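Local coordinates for protein pyruvate kinase (Pseudomonas aeruginosa, PDB 6QXL) that probably catalyses the last step of glycolysis, transferring phosphate from phosphoenolpyruvate to ADP to give pyruvate and ATP, and carries magnesium and glucose-6-phosphate here, at residues A77-K82 with L154-G159; K91-T96 with Q105-I110. All coordinates share one frame; numbering follows the deposited sequence.

How the interactions relate
Both contacts belong to the small beta-barrel B domain that pyruvate kinases insert into their TIM barrel, and interaction 2 is nested within the chain loop that interaction 1 closes. Interaction 1 joins the loop 77-82 to the end of strand 152-155 and the turn after it, through a carboxylate and a lysine whose chain crosses a histidine ring; its residues are evenly split between buried and exposed. Interaction 2, more buried, is a parallel strand pair with one apolar face and one mixed face, where an arginine packs on a valine. The centres of interactions 1 and 2 are about 10 Å apart. They meet where Ala77 N probably bonds to Gly109 O at 2.9 Å and Phe79 packs on Val108.

Interaction 1 (A77-K82 with L154-G159); sequences AKFANK and LSDHKG
Asp156 and Phe79 both hold CG anti to their carbonyl carbon (chi1 -64° and -77°), which lays the carboxylate at the edge of the phenyl ring. Asp156 is the second residue of a type II beta turn, Ser155 to Lys158, at the end of strand 152-155 in the small beta-barrel B domain of pyruvate kinase, and its side chain reaches the loop 77-82. OD1 accepts the Phe79 N-H at 2.9 Å, met from above the carboxylate plane. Ring and carboxylate planes are only 20° apart, and OD1 lies in the ring plane, 3.7 Å from Phe79 CD1. CZ of the ring rests on Leu154 CB, on the buried side, where Ile84 also packs against both side chains.

On the outer side, Lys78 runs extended beyond CG past the other carboxylate oxygen, Asp156 OD2, which is 3.3 Å from Lys78 CB. Its ammonium nitrogen, NZ, stops 5.5 Å from OD2, near enough that the charges may attract, but too far for a salt bridge. The backbone of His157 gives a weak, nearly straight bond to Ala77 O, while ND1 bonds weakly to Ile76 O. The other ring nitrogen, NE2, lies 3.3 Å from Lys78 CE.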
# COMPACT_ATOMS: atom_id res chain seq x y z
N ALA A 77 43.16 -33.74 -13.55
CA ALA A 77 44.01 -34.80 -12.98
C ALA A 77 45.23 -34.22 -12.22
O ALA A 77 45.25 -33.04 -11.89
CB ALA A 77 44.42 -35.78 -14.07
N LYS A 78 46.24 -35.04 -11.96
CA LYS A 78 47.44 -34.58 -11.25
C LYS A 78 48.52 -34.05 -12.19
O LYS A 78 48.55 -34.36 -13.38
CB LYS A 78 48.01 -35.70 -10.37
CG LYS A 78 47.04 -36.29 -9.41
CD LYS A 78 47.65 -37.39 -8.60
CE LYS A 78 46.79 -37.76 -7.45
NZ LYS A 78 47.19 -39.07 -6.86
N PHE A 79 49.46 -33.34 -11.60
CA PHE A 79 50.63 -32.78 -12.27
C PHE A 79 51.86 -33.50 -11.77
O PHE A 79 51.83 -34.09 -10.72
CB PHE A 79 50.79 -31.33 -11.94
CG PHE A 79 49.85 -30.43 -12.66
CD1 PHE A 79 48.64 -30.11 -12.12
CD2 PHE A 79 50.21 -29.86 -13.83
CE1 PHE A 79 47.79 -29.27 -12.76
CE2 PHE A 79 49.37 -29.01 -14.48
CZ PHE A 79 48.16 -28.71 -13.95
N ALA A 80 52.93 -33.53 -12.56
CA ALA A 80 54.16 -34.22 -12.18
C ALA A 80 54.86 -33.67 -10.97
O ALA A 80 55.31 -34.38 -10.11
CB ALA A 80 55.10 -34.27 -13.35
N ASN A 81 54.96 -32.36 -10.93
CA ASN A 81 55.51 -31.60 -9.84
C ASN A 81 54.21 -31.02 -9.44
O ASN A 81 53.72 -30.20 -10.15
CB ASN A 81 56.41 -30.52 -10.37
CG ASN A 81 57.48 -31.07 -11.27
OD1 ASN A 81 58.13 -32.02 -10.93
ND2 ASN A 81 57.64 -30.48 -12.42
N LYS A 82 53.79 -31.09 -8.22
CA LYS A 82 52.39 -30.82 -7.91
C LYS A 82 51.64 -29.58 -8.36
O LYS A 82 50.46 -29.56 -8.29
CB LYS A 82 52.19 -31.03 -6.43
CG LYS A 82 53.12 -32.05 -5.86
CD LYS A 82 52.87 -32.27 -4.38
CE LYS A 82 52.74 -33.74 -4.06
NZ LYS A 82 51.66 -33.98 -3.05
N LEU A 154 47.83 -23.53 -10.79
CA LEU A 154 46.97 -24.68 -10.99
C LEU A 154 47.61 -25.85 -10.28
O LEU A 154 48.82 -26.03 -10.36
CB LEU A 154 46.82 -24.97 -12.49
CG LEU A 154 45.43 -25.27 -13.07
CD1 LEU A 154 44.41 -24.21 -12.67
CD2 LEU A 154 45.44 -25.30 -14.58
N SER A 155 46.82 -26.69 -9.65
CA SER A 155 47.35 -27.83 -8.91
C SER A 155 46.41 -29.04 -9.05
O SER A 155 45.32 -28.93 -9.62
CB SER A 155 47.54 -27.42 -7.45
OG SER A 155 46.28 -27.24 -6.80
N ASP A 156 46.83 -30.17 -8.49
CA ASP A 156 46.13 -31.43 -8.66
C ASP A 156 44.65 -31.29 -8.27
O ASP A 156 44.30 -30.61 -7.31
CB ASP A 156 46.75 -32.56 -7.84
CG ASP A 156 48.18 -32.90 -8.26
OD1 ASP A 156 48.80 -32.14 -9.06
OD2 ASP A 156 48.75 -33.91 -7.73
N HIS A 157 43.80 -31.91 -9.08
CA HIS A 157 42.38 -32.06 -8.81
C HIS A 157 41.59 -30.77 -8.66
O HIS A 157 40.53 -30.79 -8.07
CB HIS A 157 42.16 -32.95 -7.58
CG HIS A 157 42.77 -34.31 -7.69
ND1 HIS A 157 42.60 -35.11 -8.80
CD2 HIS A 157 43.60 -34.98 -6.85
CE1 HIS A 157 43.26 -36.24 -8.62
NE2 HIS A 157 43.88 -36.18 -7.45
N LYS A 158 42.07 -29.65 -9.20
CA LYS A 158 41.29 -28.43 -9.16
C LYS A 158 40.05 -28.54 -10.04
O LYS A 158 40.04 -29.22 -11.06
CB LYS A 158 42.12 -27.23 -9.56
CG LYS A 158 43.14 -26.79 -8.53
CD LYS A 158 42.45 -26.16 -7.33
CE LYS A 158 43.41 -25.94 -6.17
NZ LYS A 158 42.80 -26.24 -4.82
N GLY A 159 39.00 -27.85 -9.60
CA GLY A 159 37.72 -27.89 -10.30
C GLY A 159 37.76 -27.07 -11.57
O GLY A 159 38.55 -26.13 -11.73

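Interaction 2 (K91-T96 with Q105-I110); sequences KFRFST and QEVVGI
Strands 91-95 and 107-109 run parallel, 18° apart, with Arg93 paired to Val107, Phe94 to Val108 and Ser95 to Gly109. This parallel pair lies at one end of the mixed sheet of the B domain, whose other strand pairings are antiparallel; within the chain, 107-109 is the outermost strand and 143-148 flanks 91-95 on its other side. The ladder alternates in the usual parallel way: Arg93 gives its N-H to Glu106 O and accepts from Val108 N, then Ser95 gives to Val108 O, each at 3.0 Å. The Val108 N bond is the straightest of them, while Ile110 N to Ser95 O is weak.

On the apolar face, Phe92 has CG anti to its backbone N (chi1 -165°), which swings the ring across toward the neighbouring strand. One face of the ring lies over Val107 CA, whereas Gln105 O comes to its edge in plane, 3.6 Å from CD1. Further round the rim, CE2 meets Val108 CG1. Phe94 touches the same methyl through CD1, at 3.8 Å, and one face of its ring receives Phe92 CD2, so the two phenylalanines and the valine form one cluster. Met134 of strand 132-139 packs against both rings. Further along the strands, Ile110 CD1 sits between Phe94 CB and Thr96 CG2.

The other face carries Arg93 and Val107. Bent at chi3 (-63°), the arginine folds its guanidinium flat over the valine, while NH1 forms a salt bridge with Glu143 on strand 143-148. Charge and apolar contact thus share one side chain: Val107 CB lies under a guanidinium face, 3.5 Å from Arg93 NH2.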
# COMPACT_ATOMS: atom_id res chain seq x y z
N LYS A 91 49.49 -21.13 -23.71
CA LYS A 91 48.67 -22.18 -24.29
C LYS A 91 48.62 -23.35 -23.34
O LYS A 91 49.60 -23.65 -22.64
CB LYS A 91 49.25 -22.63 -25.61
CG LYS A 91 49.42 -21.52 -26.64
CD LYS A 91 48.12 -20.81 -27.04
CE LYS A 91 48.47 -19.94 -28.26
NZ LYS A 91 47.30 -19.13 -28.58
N PHE A 92 47.46 -23.99 -23.27
CA PHE A 92 47.26 -25.07 -22.33
C PHE A 92 46.20 -26.03 -22.84
O PHE A 92 45.26 -25.61 -23.51
CB PHE A 92 46.90 -24.53 -20.95
CG PHE A 92 47.02 -25.53 -19.86
CD1 PHE A 92 48.26 -25.84 -19.36
CD2 PHE A 92 45.90 -26.20 -19.37
CE1 PHE A 92 48.40 -26.82 -18.36
CE2 PHE A 92 46.02 -27.15 -18.38
CZ PHE A 92 47.28 -27.46 -17.86
N ARG A 93 46.36 -27.30 -22.50
CA ARG A 93 45.49 -28.35 -23.02
C ARG A 93 44.94 -29.23 -21.93
O ARG A 93 45.63 -29.57 -20.97
CB ARG A 93 46.28 -29.23 -24.00
CG ARG A 93 46.62 -28.58 -25.31
CD ARG A 93 47.38 -29.55 -26.21
NE ARG A 93 48.67 -29.98 -25.69
CZ ARG A 93 49.07 -31.26 -25.49
NH1 ARG A 93 48.26 -32.27 -25.69
NH2 ARG A 93 50.28 -31.51 -25.05
N PHE A 94 43.69 -29.64 -22.13
CA PHE A 94 43.02 -30.62 -21.29
C PHE A 94 42.80 -31.86 -22.16
O PHE A 94 42.10 -31.76 -23.17
CB PHE A 94 41.70 -30.07 -20.79
CG PHE A 94 41.83 -28.79 -20.02
CD1 PHE A 94 42.19 -28.82 -18.69
CD2 PHE A 94 41.59 -27.56 -20.62
CE1 PHE A 94 42.34 -27.65 -17.98
CE2 PHE A 94 41.75 -26.39 -19.89
CZ PHE A 94 42.12 -26.45 -18.57
N SER A 95 43.38 -33.01 -21.76
CA SER A 95 43.37 -34.18 -22.63
C SER A 95 42.92 -35.42 -21.92
O SER A 95 43.49 -35.81 -20.84
CB SER A 95 44.77 -34.45 -23.26
OG SER A 95 44.73 -35.57 -24.13
N THR A 96 41.99 -36.14 -22.53
CA THR A 96 41.55 -37.43 -22.01
C THR A 96 42.56 -38.52 -22.26
O THR A 96 42.54 -39.54 -21.59
CB THR A 96 40.21 -37.85 -22.64
OG1 THR A 96 40.36 -37.92 -24.03
CG2 THR A 96 39.09 -36.84 -22.26
N GLN A 105 53.48 -28.22 -17.69
CA GLN A 105 53.19 -26.82 -17.93
C GLN A 105 52.32 -26.58 -19.16
O GLN A 105 51.80 -25.48 -19.34
CB GLN A 105 54.59 -26.13 -18.10
CG GLN A 105 54.59 -24.64 -18.38
CD GLN A 105 54.26 -23.82 -17.16
OE1 GLN A 105 54.58 -24.18 -15.98
NE2 GLN A 105 53.58 -22.70 -17.40
N GLU A 106 52.16 -27.60 -20.03
CA GLU A 106 51.44 -27.45 -21.27
C GLU A 106 50.15 -28.25 -21.36
O GLU A 106 49.27 -27.94 -22.18
CB GLU A 106 52.31 -27.82 -22.45
CG GLU A 106 53.56 -26.97 -22.61
CD GLU A 106 54.59 -27.63 -23.51
OE1 GLU A 106 54.14 -28.02 -24.61
OE2 GLU A 106 55.81 -27.80 -23.14
N VAL A 107 50.00 -29.30 -20.55
CA VAL A 107 48.85 -30.16 -20.64
C VAL A 107 48.62 -30.86 -19.32
O VAL A 107 49.57 -31.18 -18.61
CB VAL A 107 49.00 -31.21 -21.79
CG1 VAL A 107 50.22 -32.09 -21.56
CG2 VAL A 107 47.76 -32.06 -21.92
N VAL A 108 47.34 -31.12 -19.02
CA VAL A 108 46.95 -31.98 -17.90
C VAL A 108 45.85 -32.91 -18.39
O VAL A 108 45.11 -32.59 -19.33
CB VAL A 108 46.48 -31.15 -16.68
CG1 VAL A 108 45.16 -30.42 -16.96
CG2 VAL A 108 46.35 -32.03 -15.43
N GLY A 109 45.76 -34.06 -17.76
CA GLY A 109 44.72 -35.00 -18.04
C GLY A 109 43.41 -34.70 -17.37
O GLY A 109 43.35 -33.84 -16.48
N ILE A 110 42.35 -35.36 -17.81
CA ILE A 110 41.05 -35.20 -17.19
C ILE A 110 40.26 -36.51 -17.36
O ILE A 110 40.23 -37.11 -18.48
CB ILE A 110 40.31 -34.07 -17.86
CG1 ILE A 110 40.43 -34.25 -19.38
CG2 ILE A 110 40.65 -32.69 -17.43
CD1 ILE A 110 39.59 -33.38 -20.29